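Local coordinates for protein serine protease pet (Escherichia coli, PDB 4OM9) that acts as a secreted serine protease enterotoxin of enteroaggregative E. coli, an autotransporter passenger that probably cleaves the host cytoskeletal protein alpha-fodrin, at residues I472-V477 against F636-K641; Q517-D522 against L623-N628; T119-N124 against Q128-R133; N180-A183 against G188-V191. All blocks are in the same frame, centred on the assembly; numbering follows the deposited sequence.

Contact 1 of 4, residues I472-V477 against F636-K641; sequences IYHGNV and FRQDIK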
loop_
_atom_site.group_PDB
_atom_site.type_symbol
_atom_site.label_atom_id
_atom_site.label_comp_id
_atom_site.label_asym_id
_atom_site.label_seq_id
_atom_site.Cartn_x
_atom_site.Cartn_y
_atom_site.Cartn_z
ATOM N N ILE A 472 5.410 -11.679 -7.938
ATOM C CA ILE A 472 4.810 -10.494 -7.343
ATOM C C ILE A 472 4.115 -9.633 -8.397
ATOM O O ILE A 472 4.734 -9.223 -9.361
ATOM C CB ILE A 472 5.848 -9.636 -6.599
ATOM C CG1 ILE A 472 6.702 -10.517 -5.688
ATOM C CG2 ILE A 472 5.142 -8.548 -5.797
ATOM C CD1 ILE A 472 7.688 -9.742 -4.804
ATOM N N TYR A 473 2.824 -9.383 -8.197
ATOM C CA TYR A 473 2.100 -8.417 -9.004
ATOM C C TYR A 473 2.286 -7.068 -8.336
ATOM O O TYR A 473 1.864 -6.879 -7.181
ATOM C CB TYR A 473 0.616 -8.783 -9.129
ATOM C CG TYR A 473 -0.214 -7.762 -9.882
ATOM C CD1 TYR A 473 0.171 -7.314 -11.159
ATOM C CD2 TYR A 473 -1.398 -7.261 -9.338
ATOM C CE1 TYR A 473 -0.589 -6.384 -11.849
ATOM C CE2 TYR A 473 -2.164 -6.330 -10.015
ATOM C CZ TYR A 473 -1.762 -5.897 -11.276
ATOM O OH TYR A 473 -2.523 -4.961 -11.950
ATOM N N HIS A 474 2.970 -6.160 -9.040
ATOM C CA HIS A 474 3.236 -4.817 -8.554
ATOM C C HIS A 474 2.079 -3.850 -8.850
ATOM O O HIS A 474 2.055 -2.738 -8.331
ATOM C CB HIS A 474 4.511 -4.256 -9.185
ATOM C CG HIS A 474 5.794 -4.870 -8.689
ATOM N ND1 HIS A 474 6.173 -4.865 -7.360
ATOM C CD2 HIS A 474 6.827 -5.419 -9.377
ATOM C CE1 HIS A 474 7.367 -5.432 -7.244
ATOM N NE2 HIS A 474 7.783 -5.772 -8.449
ATOM N N GLY A 475 1.141 -4.250 -9.708
ATOM C CA GLY A 475 0.075 -3.354 -10.143
ATOM C C GLY A 475 -1.173 -3.391 -9.269
ATOM O O GLY A 475 -1.181 -4.018 -8.200
ATOM N N ASN A 476 -2.245 -2.744 -9.720
ATOM C CA ASN A 476 -3.474 -2.727 -8.930
ATOM C C ASN A 476 -4.651 -3.491 -9.556
ATOM O O ASN A 476 -4.575 -3.985 -10.682
ATOM C CB ASN A 476 -3.913 -1.292 -8.661
ATOM C CG ASN A 476 -2.765 -0.400 -8.266
ATOM O OD1 ASN A 476 -2.159 -0.588 -7.212
ATOM N ND2 ASN A 476 -2.453 0.587 -9.117
ATOM N N VAL A 477 -5.725 -3.593 -8.775
ATOM C CA VAL A 477 -7.008 -4.092 -9.220
ATOM C C VAL A 477 -8.104 -3.200 -8.655
ATOM O O VAL A 477 -8.128 -2.906 -7.449
ATOM C CB VAL A 477 -7.275 -5.563 -8.755
ATOM C CG1 VAL A 477 -8.685 -6.000 -9.148
ATOM C CG2 VAL A 477 -6.244 -6.511 -9.325
ATOM N N PHE A 636 9.867 -9.764 -19.856
ATOM C CA PHE A 636 9.670 -9.425 -18.456
ATOM C C PHE A 636 10.648 -10.188 -17.595
ATOM O O PHE A 636 10.865 -11.383 -17.805
ATOM C CB PHE A 636 8.238 -9.739 -18.058
ATOM C CG PHE A 636 7.952 -9.594 -16.601
ATOM C CD1 PHE A 636 7.556 -8.372 -16.074
ATOM C CD2 PHE A 636 8.038 -10.694 -15.762
ATOM C CE1 PHE A 636 7.258 -8.262 -14.730
ATOM C CE2 PHE A 636 7.747 -10.584 -14.413
ATOM C CZ PHE A 636 7.355 -9.375 -13.895
ATOM N N ARG A 637 11.234 -9.482 -16.635
ATOM C CA ARG A 637 12.200 -10.049 -15.704
ATOM C C ARG A 637 11.687 -9.849 -14.276
ATOM O O ARG A 637 11.016 -8.851 -13.980
ATOM C CB ARG A 637 13.582 -9.393 -15.902
ATOM C CG ARG A 637 13.856 -8.202 -14.966
ATOM C CD ARG A 637 14.319 -6.899 -15.624
ATOM N NE ARG A 637 15.769 -6.818 -15.787
ATOM C CZ ARG A 637 16.460 -5.686 -15.932
ATOM N NH1 ARG A 637 15.855 -4.505 -15.901
ATOM N NH2 ARG A 637 17.772 -5.736 -16.089
ATOM N N GLN A 638 11.962 -10.808 -13.395
ATOM C CA GLN A 638 11.651 -10.641 -11.974
ATOM C C GLN A 638 12.564 -11.528 -11.143
ATOM O O GLN A 638 12.846 -12.657 -11.519
ATOM C CB GLN A 638 10.173 -10.950 -11.673
ATOM C CG GLN A 638 9.772 -10.687 -10.201
ATOM C CD GLN A 638 8.250 -10.663 -9.969
ATOM O OE1 GLN A 638 7.597 -11.711 -9.829
ATOM N NE2 GLN A 638 7.689 -9.461 -9.899
ATOM N N ASP A 639 13.052 -10.986 -10.032
ATOM C CA ASP A 639 13.927 -11.715 -9.124
ATOM C C ASP A 639 13.536 -11.374 -7.700
ATOM O O ASP A 639 13.655 -10.234 -7.260
ATOM C CB ASP A 639 15.401 -11.377 -9.364
ATOM C CG ASP A 639 16.342 -12.325 -8.641
ATOM O OD1 ASP A 639 15.861 -13.179 -7.873
ATOM O OD2 ASP A 639 17.565 -12.227 -8.840
ATOM N N ILE A 640 13.075 -12.385 -6.982
ATOM C CA ILE A 640 12.438 -12.175 -5.703
ATOM C C ILE A 640 13.325 -12.574 -4.536
ATOM O O ILE A 640 13.926 -13.646 -4.535
ATOM C CB ILE A 640 11.114 -12.952 -5.634
ATOM C CG1 ILE A 640 10.110 -12.333 -6.599
ATOM C CG2 ILE A 640 10.546 -12.927 -4.230
ATOM C CD1 ILE A 640 8.919 -13.191 -6.812
ATOM N N LYS A 641 13.415 -11.692 -3.548
ATOM C CA LYS A 641 14.023 -12.057 -2.272
ATOM C C LYS A 641 13.013 -11.905 -1.147
ATOM O O LYS A 641 12.101 -11.077 -1.206
ATOM C CB LYS A 641 15.269 -11.214 -1.986
ATOM C CG LYS A 641 16.417 -11.523 -2.928
ATOM C CD LYS A 641 16.786 -13.004 -2.857
ATOM C CE LYS A 641 17.344 -13.516 -4.184
ATOM N NZ LYS A 641 18.598 -12.826 -4.590
#
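The carboxamide of Q638 meets the backbone of I472 with both of its polar atoms. OE1 accepts from I472 N at 2.9 Å, with an N-H...O angle of 171°. NE2 gives a hydrogen to I472 O at 3.0 Å, and this bond is almost straight. The carbonyl oxygen lies in the amide plane of Q638, and NE2 approaches it on a lone pair. Two bonds to one residue fix the rotation of the amide. Q638 gets there with CG anti to the backbone N (chi1 -176°) and an extended chain. I472 lies in strand 471-473, one rung of the right-handed parallel beta-helix typical of autotransporter passengers. Segment 636-641 belongs to an excursion from that helix. I640 packs against I472: I640 CD1 lies 3.7 Å from I472 CG1, and the two side chains run at a slant to each other. Y620 touches both isoleucines. The ring of H474 stands nearly perpendicular to the Q638 amide, with its NE2 4.0 Å from Q638 NE2. The polar partner of H474 NE2 is D622, which also takes a weak bond from Q638 NE2.

Contact 2 of 4, residues Q517-D522 against L623-N628; sequences QGHATD and LYSGKN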
loop_
_atom_site.group_PDB
_atom_site.type_symbol
_atom_site.label_atom_id
_atom_site.label_comp_id
_atom_site.label_asym_id
_atom_site.label_seq_id
_atom_site.Cartn_x
_atom_site.Cartn_y
_atom_site.Cartn_z
ATOM N N GLN A 517 0.895 -7.662 1.008
ATOM C CA GLN A 517 1.915 -6.884 1.699
ATOM C C GLN A 517 2.060 -5.516 1.077
ATOM O O GLN A 517 1.612 -5.296 -0.057
ATOM C CB GLN A 517 3.272 -7.598 1.660
ATOM C CG GLN A 517 3.859 -7.688 0.248
ATOM C CD GLN A 517 5.361 -7.963 0.235
ATOM O OE1 GLN A 517 5.825 -9.010 0.702
ATOM N NE2 GLN A 517 6.127 -7.021 -0.332
ATOM N N GLY A 518 2.723 -4.612 1.801
ATOM C CA GLY A 518 3.080 -3.320 1.247
ATOM C C GLY A 518 4.201 -3.421 0.217
ATOM O O GLY A 518 4.729 -4.500 -0.063
ATOM N N HIS A 519 4.585 -2.284 -0.344
ATOM C CA HIS A 519 5.637 -2.282 -1.352
ATOM C C HIS A 519 6.843 -1.485 -0.870
ATOM O O HIS A 519 6.719 -0.330 -0.427
ATOM C CB HIS A 519 5.109 -1.724 -2.693
ATOM C CG HIS A 519 6.184 -1.462 -3.707
ATOM N ND1 HIS A 519 6.853 -2.476 -4.370
ATOM C CD2 HIS A 519 6.706 -0.301 -4.177
ATOM C CE1 HIS A 519 7.745 -1.946 -5.188
ATOM N NE2 HIS A 519 7.673 -0.628 -5.093
ATOM N N ALA A 520 8.009 -2.121 -0.917
ATOM C CA ALA A 520 9.241 -1.455 -0.517
ATOM C C ALA A 520 9.540 -0.392 -1.565
ATOM O O ALA A 520 9.568 -0.682 -2.774
ATOM C CB ALA A 520 10.392 -2.442 -0.396
ATOM N N THR A 521 9.715 0.843 -1.118
ATOM C CA THR A 521 9.888 1.952 -2.059
ATOM C C THR A 521 11.105 1.712 -2.942
ATOM O O THR A 521 12.153 1.337 -2.471
ATOM C CB THR A 521 9.970 3.271 -1.295
ATOM O OG1 THR A 521 8.675 3.540 -0.740
ATOM C CG2 THR A 521 10.394 4.439 -2.213
ATOM N N ASP A 522 10.941 1.851 -4.243
ATOM C CA ASP A 522 12.081 1.680 -5.152
ATOM C C ASP A 522 13.045 2.866 -5.095
ATOM O O ASP A 522 12.625 4.018 -4.989
ATOM C CB ASP A 522 11.611 1.491 -6.604
ATOM C CG ASP A 522 10.631 0.346 -6.760
ATOM O OD1 ASP A 522 11.050 -0.808 -6.553
ATOM O OD2 ASP A 522 9.457 0.590 -7.106
ATOM N N LEU A 623 14.058 -7.522 -6.959
ATOM C CA LEU A 623 15.281 -6.847 -7.345
ATOM C C LEU A 623 15.182 -6.063 -8.677
ATOM O O LEU A 623 16.077 -5.275 -9.001
ATOM C CB LEU A 623 16.420 -7.850 -7.423
ATOM C CG LEU A 623 16.803 -8.436 -6.058
ATOM C CD1 LEU A 623 17.963 -9.417 -6.186
ATOM C CD2 LEU A 623 17.139 -7.316 -5.060
ATOM N N TYR A 624 14.106 -6.264 -9.435
ATOM C CA TYR A 624 13.918 -5.506 -10.663
ATOM C C TYR A 624 12.601 -4.775 -10.653
ATOM O O TYR A 624 12.090 -4.364 -11.710
ATOM C CB TYR A 624 13.986 -6.402 -11.886
ATOM C CG TYR A 624 15.307 -7.086 -12.081
ATOM C CD1 TYR A 624 16.432 -6.362 -12.467
ATOM C CD2 TYR A 624 15.434 -8.460 -11.902
ATOM C CE1 TYR A 624 17.653 -6.985 -12.661
ATOM C CE2 TYR A 624 16.655 -9.093 -12.082
ATOM C CZ TYR A 624 17.761 -8.349 -12.466
ATOM O OH TYR A 624 18.975 -8.969 -12.660
ATOM N N SER A 625 12.054 -4.612 -9.460
ATOM C CA SER A 625 10.910 -3.742 -9.255
ATOM C C SER A 625 11.126 -2.370 -9.928
ATOM O O SER A 625 12.180 -1.742 -9.768
ATOM C CB SER A 625 10.671 -3.576 -7.749
ATOM O OG SER A 625 9.675 -2.614 -7.498
ATOM N N GLY A 626 10.142 -1.912 -10.691
ATOM C CA GLY A 626 10.249 -0.630 -11.345
ATOM C C GLY A 626 11.058 -0.693 -12.622
ATOM O O GLY A 626 11.014 0.233 -13.418
ATOM N N LYS A 627 11.797 -1.777 -12.837
ATOM C CA LYS A 627 12.495 -1.961 -14.116
ATOM C C LYS A 627 12.338 -3.399 -14.638
ATOM O O LYS A 627 13.314 -4.052 -15.027
ATOM C CB LYS A 627 13.982 -1.582 -13.971
ATOM C CG LYS A 627 14.713 -2.240 -12.824
ATOM C CD LYS A 627 15.854 -1.357 -12.326
ATOM C CE LYS A 627 17.205 -1.821 -12.843
ATOM N NZ LYS A 627 18.304 -0.887 -12.407
ATOM N N ASN A 628 11.100 -3.890 -14.629
ATOM C CA ASN A 628 10.807 -5.271 -14.995
ATOM C C ASN A 628 10.699 -5.519 -16.509
ATOM O O ASN A 628 10.813 -6.656 -16.965
ATOM C CB ASN A 628 9.502 -5.718 -14.331
ATOM C CG ASN A 628 9.587 -5.734 -12.811
ATOM O OD1 ASN A 628 9.030 -4.865 -12.146
ATOM N ND2 ASN A 628 10.267 -6.737 -12.259
#
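S625 reaches from a turn into the corner between H519 and D522. Its CB comes first, 3.0 Å from D522 OD1. From there OG lies anti to the backbone N (chi1 173°), which carries the hydroxyl to the aspartate. OG donates to OD1 of D522 in a very short bond of 2.5 Å, whose exact length is doubtful. The same OG is 3.1 Å from CE1 of H519, near the plane of the ring and at its edge. D522 OD2 is 3.2 Å from S625 OG, but it is held from another direction. It accepts from H519 NE2 at 3.0 Å. The oxygen lies close to the imidazole plane, while the N-H comes to it from above the carboxylate plane. Each carboxylate oxygen thus has its own donor, which would limit rotation of the group. On the other side of the imidazole, ND1 of H519 is hydrogen-bonded to D499. The two acidic partners would be expected to support a positive charge on the ring. The ring of H474 also meets that of H519, with the planes at about 80°.

S625 and G626 are the central residues of a type II beta turn from Y624 to K627, closed by a 2.8 Å bond from K627 N to Y624 O. G626 has the positive phi (81°) usual for glycine at the third position. The contact joins the end of strand 514-520 and the residues just after it to the loop between strands 618-622 and 629-630. It is a polar attachment of a loop to the side of the parallel beta-helix.

Contact 3 of 4, residues T119-N124 against Q128-R133; sequences TSFNYN and QNIIDR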
loop_
_atom_site.group_PDB
_atom_site.type_symbol
_atom_site.label_atom_id
_atom_site.label_comp_id
_atom_site.label_asym_id
_atom_site.label_seq_id
_atom_site.Cartn_x
_atom_site.Cartn_y
_atom_site.Cartn_z
ATOM N N THR A 119 6.618 23.540 -22.987
ATOM C CA THR A 119 7.450 24.469 -23.756
ATOM C C THR A 119 6.959 25.916 -23.715
ATOM O O THR A 119 7.140 26.653 -24.678
ATOM C CB THR A 119 7.510 24.058 -25.255
ATOM O OG1 THR A 119 6.177 23.801 -25.720
ATOM C CG2 THR A 119 8.352 22.806 -25.453
ATOM N N SER A 120 6.340 26.330 -22.616
ATOM C CA SER A 120 5.791 27.682 -22.547
ATOM C C SER A 120 6.762 28.747 -21.981
ATOM O O SER A 120 6.324 29.813 -21.537
ATOM C CB SER A 120 4.518 27.669 -21.709
ATOM O OG SER A 120 4.851 27.484 -20.345
ATOM N N PHE A 121 8.066 28.473 -21.979
ATOM C CA PHE A 121 9.010 29.494 -21.538
ATOM C C PHE A 121 9.242 30.566 -22.611
ATOM O O PHE A 121 9.579 30.260 -23.744
ATOM C CB PHE A 121 10.359 28.899 -21.137
ATOM C CG PHE A 121 11.340 29.944 -20.669
ATOM C CD1 PHE A 121 11.140 30.601 -19.461
ATOM C CD2 PHE A 121 12.423 30.301 -21.450
ATOM C CE1 PHE A 121 12.007 31.574 -19.038
ATOM C CE2 PHE A 121 13.305 31.275 -21.029
ATOM C CZ PHE A 121 13.096 31.921 -19.819
ATOM N N ASN A 122 9.073 31.828 -22.232
ATOM C CA ASN A 122 9.229 32.938 -23.172
ATOM C C ASN A 122 10.390 33.846 -22.805
ATOM O O ASN A 122 10.224 34.799 -22.041
ATOM C CB ASN A 122 7.946 33.758 -23.240
ATOM C CG ASN A 122 7.936 34.716 -24.399
ATOM O OD1 ASN A 122 8.972 34.976 -25.010
ATOM N ND2 ASN A 122 6.763 35.250 -24.715
ATOM N N TYR A 123 11.555 33.570 -23.380
ATOM C CA TYR A 123 12.766 34.329 -23.085
ATOM C C TYR A 123 12.656 35.817 -23.415
ATOM O O TYR A 123 13.466 36.609 -22.953
ATOM C CB TYR A 123 13.956 33.739 -23.848
ATOM C CG TYR A 123 15.316 34.160 -23.308
ATOM C CD1 TYR A 123 15.588 34.115 -21.941
ATOM C CD2 TYR A 123 16.340 34.550 -24.168
ATOM C CE1 TYR A 123 16.839 34.471 -21.437
ATOM C CE2 TYR A 123 17.587 34.906 -23.683
ATOM C CZ TYR A 123 17.834 34.872 -22.307
ATOM O OH TYR A 123 19.071 35.213 -21.828
ATOM N N ASN A 124 11.663 36.189 -24.215
ATOM C CA ASN A 124 11.534 37.557 -24.702
ATOM C C ASN A 124 10.689 38.457 -23.819
ATOM O O ASN A 124 10.432 39.610 -24.168
ATOM C CB ASN A 124 10.949 37.555 -26.107
ATOM C CG ASN A 124 11.806 36.793 -27.073
ATOM O OD1 ASN A 124 13.029 36.759 -26.938
ATOM N ND2 ASN A 124 11.172 36.155 -28.048
ATOM N N GLN A 128 11.868 41.480 -15.170
ATOM C CA GLN A 128 10.961 41.500 -14.030
ATOM C C GLN A 128 9.795 40.497 -14.191
ATOM O O GLN A 128 9.391 39.856 -13.219
ATOM C CB GLN A 128 10.417 42.905 -13.798
ATOM C CG GLN A 128 9.658 43.060 -12.478
ATOM C CD GLN A 128 10.496 42.726 -11.251
ATOM O OE1 GLN A 128 11.388 43.493 -10.843
ATOM N NE2 GLN A 128 10.201 41.578 -10.637
ATOM N N ASN A 129 9.270 40.366 -15.409
ATOM C CA ASN A 129 8.158 39.463 -15.680
ATOM C C ASN A 129 8.556 38.004 -15.470
ATOM O O ASN A 129 7.803 37.211 -14.908
ATOM C CB ASN A 129 7.634 39.654 -17.109
ATOM C CG ASN A 129 6.529 40.700 -17.198
ATOM O OD1 ASN A 129 6.241 41.412 -16.232
ATOM N ND2 ASN A 129 5.912 40.798 -18.368
ATOM N N ILE A 130 9.752 37.668 -15.926
ATOM C CA ILE A 130 10.280 36.324 -15.777
ATOM C C ILE A 130 10.544 35.997 -14.294
ATOM O O ILE A 130 10.275 34.883 -13.825
ATOM C CB ILE A 130 11.559 36.165 -16.623
ATOM C CG1 ILE A 130 11.230 36.436 -18.095
ATOM C CG2 ILE A 130 12.162 34.795 -16.462
ATOM C CD1 ILE A 130 12.388 36.197 -19.040
ATOM N N ILE A 131 11.053 36.981 -13.564
ATOM C CA ILE A 131 11.321 36.825 -12.146
ATOM C C ILE A 131 10.026 36.569 -11.383
ATOM O O ILE A 131 9.952 35.643 -10.580
ATOM C CB ILE A 131 12.034 38.065 -11.568
ATOM C CG1 ILE A 131 13.460 38.155 -12.123
ATOM C CG2 ILE A 131 12.036 38.024 -10.026
ATOM C CD1 ILE A 131 14.077 39.518 -12.027
ATOM N N ASP A 132 8.998 37.363 -11.664
ATOM C CA ASP A 132 7.706 37.204 -11.007
ATOM C C ASP A 132 7.001 35.885 -11.387
ATOM O O ASP A 132 6.322 35.293 -10.550
ATOM C CB ASP A 132 6.819 38.415 -11.313
ATOM C CG ASP A 132 7.314 39.699 -10.613
ATOM O OD1 ASP A 132 7.837 39.603 -9.476
ATOM O OD2 ASP A 132 7.192 40.804 -11.190
ATOM N N ARG A 133 7.187 35.410 -12.622
ATOM C CA ARG A 133 6.543 34.174 -13.064
ATOM C C ARG A 133 7.253 32.918 -12.549
ATOM O O ARG A 133 6.612 31.910 -12.252
ATOM C CB ARG A 133 6.460 34.113 -14.601
ATOM C CG ARG A 133 5.869 32.793 -15.116
ATOM C CD ARG A 133 5.472 32.832 -16.582
ATOM N NE ARG A 133 4.490 33.870 -16.871
ATOM C CZ ARG A 133 3.194 33.763 -16.606
ATOM N NH1 ARG A 133 2.724 32.666 -16.030
ATOM N NH2 ARG A 133 2.367 34.755 -16.908
#
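I130 is the one helix side chain that packs closely against segment 119-124. It points toward the loop and splits its two branches between different partners. CG2 sits at the edge of the F121 ring, near its plane, 4.1 Å from CE1. The F121 ring and the isoleucine cross at about a right angle. The longer branch runs the other way along the loop. Its CG1 is anti to the carbonyl carbon (chi1 -59°), which brings CD1 beside the backbone of the next residues. CD1 is 4.0 Å from N122 O and 4.1 Å from Y123 O. These are van der Waals contacts, and no hydrogen bond joins the two segments. F121 also touches V223 and L225 of strand 221-232.

The side of N122 and N124 is looser and exposed to solvent. There the loop is held by its own bond, from N124 N to N122 OD1 at 3.1 Å, with the donor above the carbonyl plane. Y123 turns away from the helix, and its OH is hydrogen-bonded to the backbone O of L181. R133 of the helix forms a salt bridge with D216 of strand 211-216. The N122-N124 bond makes an Asx turn, in the loop that leads into helix 127-134 of the chymotrypsin-like protease domain.

Contact 4 of 4, residues N180-A183 against G188-V191; sequences NLRA and GNKV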
loop_
_atom_site.group_PDB
_atom_site.type_symbol
_atom_site.label_atom_id
_atom_site.label_comp_id
_atom_site.label_asym_id
_atom_site.label_seq_id
_atom_site.Cartn_x
_atom_site.Cartn_y
_atom_site.Cartn_z
ATOM N N ASN A 180 22.494 34.829 -13.831
ATOM C CA ASN A 180 22.302 35.814 -14.895
ATOM C C ASN A 180 21.314 35.329 -15.948
ATOM O O ASN A 180 21.624 34.447 -16.756
ATOM C CB ASN A 180 23.638 36.166 -15.565
ATOM C CG ASN A 180 23.603 37.512 -16.285
ATOM O OD1 ASN A 180 22.529 38.045 -16.581
ATOM N ND2 ASN A 180 24.788 38.073 -16.561
ATOM N N LEU A 181 20.132 35.932 -15.948
ATOM C CA LEU A 181 19.124 35.677 -16.960
ATOM C C LEU A 181 19.608 35.964 -18.366
ATOM O O LEU A 181 19.183 35.315 -19.296
ATOM C CB LEU A 181 17.871 36.502 -16.686
ATOM C CG LEU A 181 16.862 35.862 -15.736
ATOM C CD1 LEU A 181 15.669 36.793 -15.513
ATOM C CD2 LEU A 181 16.420 34.495 -16.286
ATOM N N ARG A 182 20.473 36.960 -18.528
ATOM C CA ARG A 182 20.947 37.318 -19.858
ATOM C C ARG A 182 22.453 37.525 -19.851
ATOM O O ARG A 182 22.941 38.661 -19.874
ATOM C CB ARG A 182 20.238 38.579 -20.381
ATOM C CG ARG A 182 18.858 38.848 -19.761
ATOM C CD ARG A 182 17.918 39.623 -20.687
ATOM N NE ARG A 182 17.286 38.721 -21.628
ATOM C CZ ARG A 182 16.014 38.337 -21.587
ATOM N NH1 ARG A 182 15.189 38.799 -20.662
ATOM N NH2 ARG A 182 15.563 37.500 -22.508
ATOM N N ALA A 183 23.182 36.412 -19.813
ATOM C CA ALA A 183 24.636 36.426 -19.930
ATOM C C ALA A 183 25.080 36.634 -21.383
ATOM O O ALA A 183 24.551 35.993 -22.294
ATOM C CB ALA A 183 25.217 35.140 -19.387
ATOM N N GLY A 188 25.043 34.504 -28.552
ATOM C CA GLY A 188 23.873 35.256 -28.136
ATOM C C GLY A 188 23.643 35.156 -26.632
ATOM O O GLY A 188 24.415 34.523 -25.910
ATOM N N ASN A 189 22.581 35.797 -26.158
ATOM C CA ASN A 189 22.258 35.796 -24.740
ATOM C C ASN A 189 21.860 34.417 -24.191
ATOM O O ASN A 189 21.071 33.697 -24.813
ATOM C CB ASN A 189 21.146 36.800 -24.476
ATOM C CG ASN A 189 21.672 38.215 -24.374
ATOM O OD1 ASN A 189 22.881 38.443 -24.465
ATOM N ND2 ASN A 189 20.772 39.173 -24.180
ATOM N N LYS A 190 22.408 34.064 -23.027
ATOM C CA LYS A 190 22.180 32.757 -22.423
ATOM C C LYS A 190 21.977 32.845 -20.918
ATOM O O LYS A 190 22.569 33.682 -20.239
ATOM C CB LYS A 190 23.350 31.810 -22.721
ATOM C CG LYS A 190 23.469 31.353 -24.187
ATOM C CD LYS A 190 24.566 30.298 -24.320
ATOM C CE LYS A 190 24.701 29.799 -25.733
ATOM N NZ LYS A 190 25.063 30.919 -26.666
ATOM N N VAL A 191 21.153 31.952 -20.387
ATOM C CA VAL A 191 20.886 31.934 -18.963
ATOM C C VAL A 191 22.040 31.267 -18.244
ATOM O O VAL A 191 22.566 30.249 -18.679
ATOM C CB VAL A 191 19.567 31.233 -18.659
ATOM C CG1 VAL A 191 19.399 30.991 -17.154
ATOM C CG2 VAL A 191 18.424 32.062 -19.198
HETATM O O HOH W 1 18.074 38.570 -24.682
#
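The R182 guanidinium and the N189 amide are the flat groups of this contact. N189 ND2 lies at the edge of the guanidinium, near its plane. One water joins them, accepting from R182 NE at 3.2 Å and from N189 ND2 at 2.8 Å. ND2 also lies beside R182 CB. The bend of the arginine at chi3 (82°) turns its end groups to Y123 and N127. NH1 bonds to N127 OD1, and the tyrosine ring makes a cation-pi contact with R182. NH2 lies at Y123 O, though so close that the geometry is doubtful.

The backbones meet as an antiparallel hydrogen-bonded pair, A183 with K190, in the hairpin of strands 172-185 and 188-195. A183 N donates to K190 O at 2.8 Å, and K190 N returns a bond to A183 O at 3.0 Å. The CA of N189 adds a CA-H...O contact to A183 O at 3.4 Å. Before this pair the chain turns a corner at L181 and R182. An Asx turn marks it, with R182 N bonded to N180 OD1 at 3.0 Å. At the corner, V191 CG2 of the facing strand lies 3.3 Å from L181 O.

K190 extends to N100 and T185 through NZ. The A183-K190 pair fixes the register here, while neutral oxygens meet both cations, so their charges are probably stabilised by dipoles and, for R182, by the Y123 ring.

Overall arrangement
From the N terminus, contact 3 closes first, a short loop that leads into helix 127-134. Contact 4 follows in series and closes the hairpin of strands 172-185 and 188-195. Both lie in the protease domain, their centres about 13 Å apart, and Y123 of contact 3 reaches R182, L181, N189 and V191 of contact 4. Far along the chain, contact 1 opens at residue 472 and closes at 641. Contact 2 is nested inside that loop, with centres about 7 Å apart. They touch at several places, among them R637 with K627 and D639 with L623. They tie the 618-644 excursion to the beta-helix, about 39 to 48 Å from the protease contacts, centre to centre.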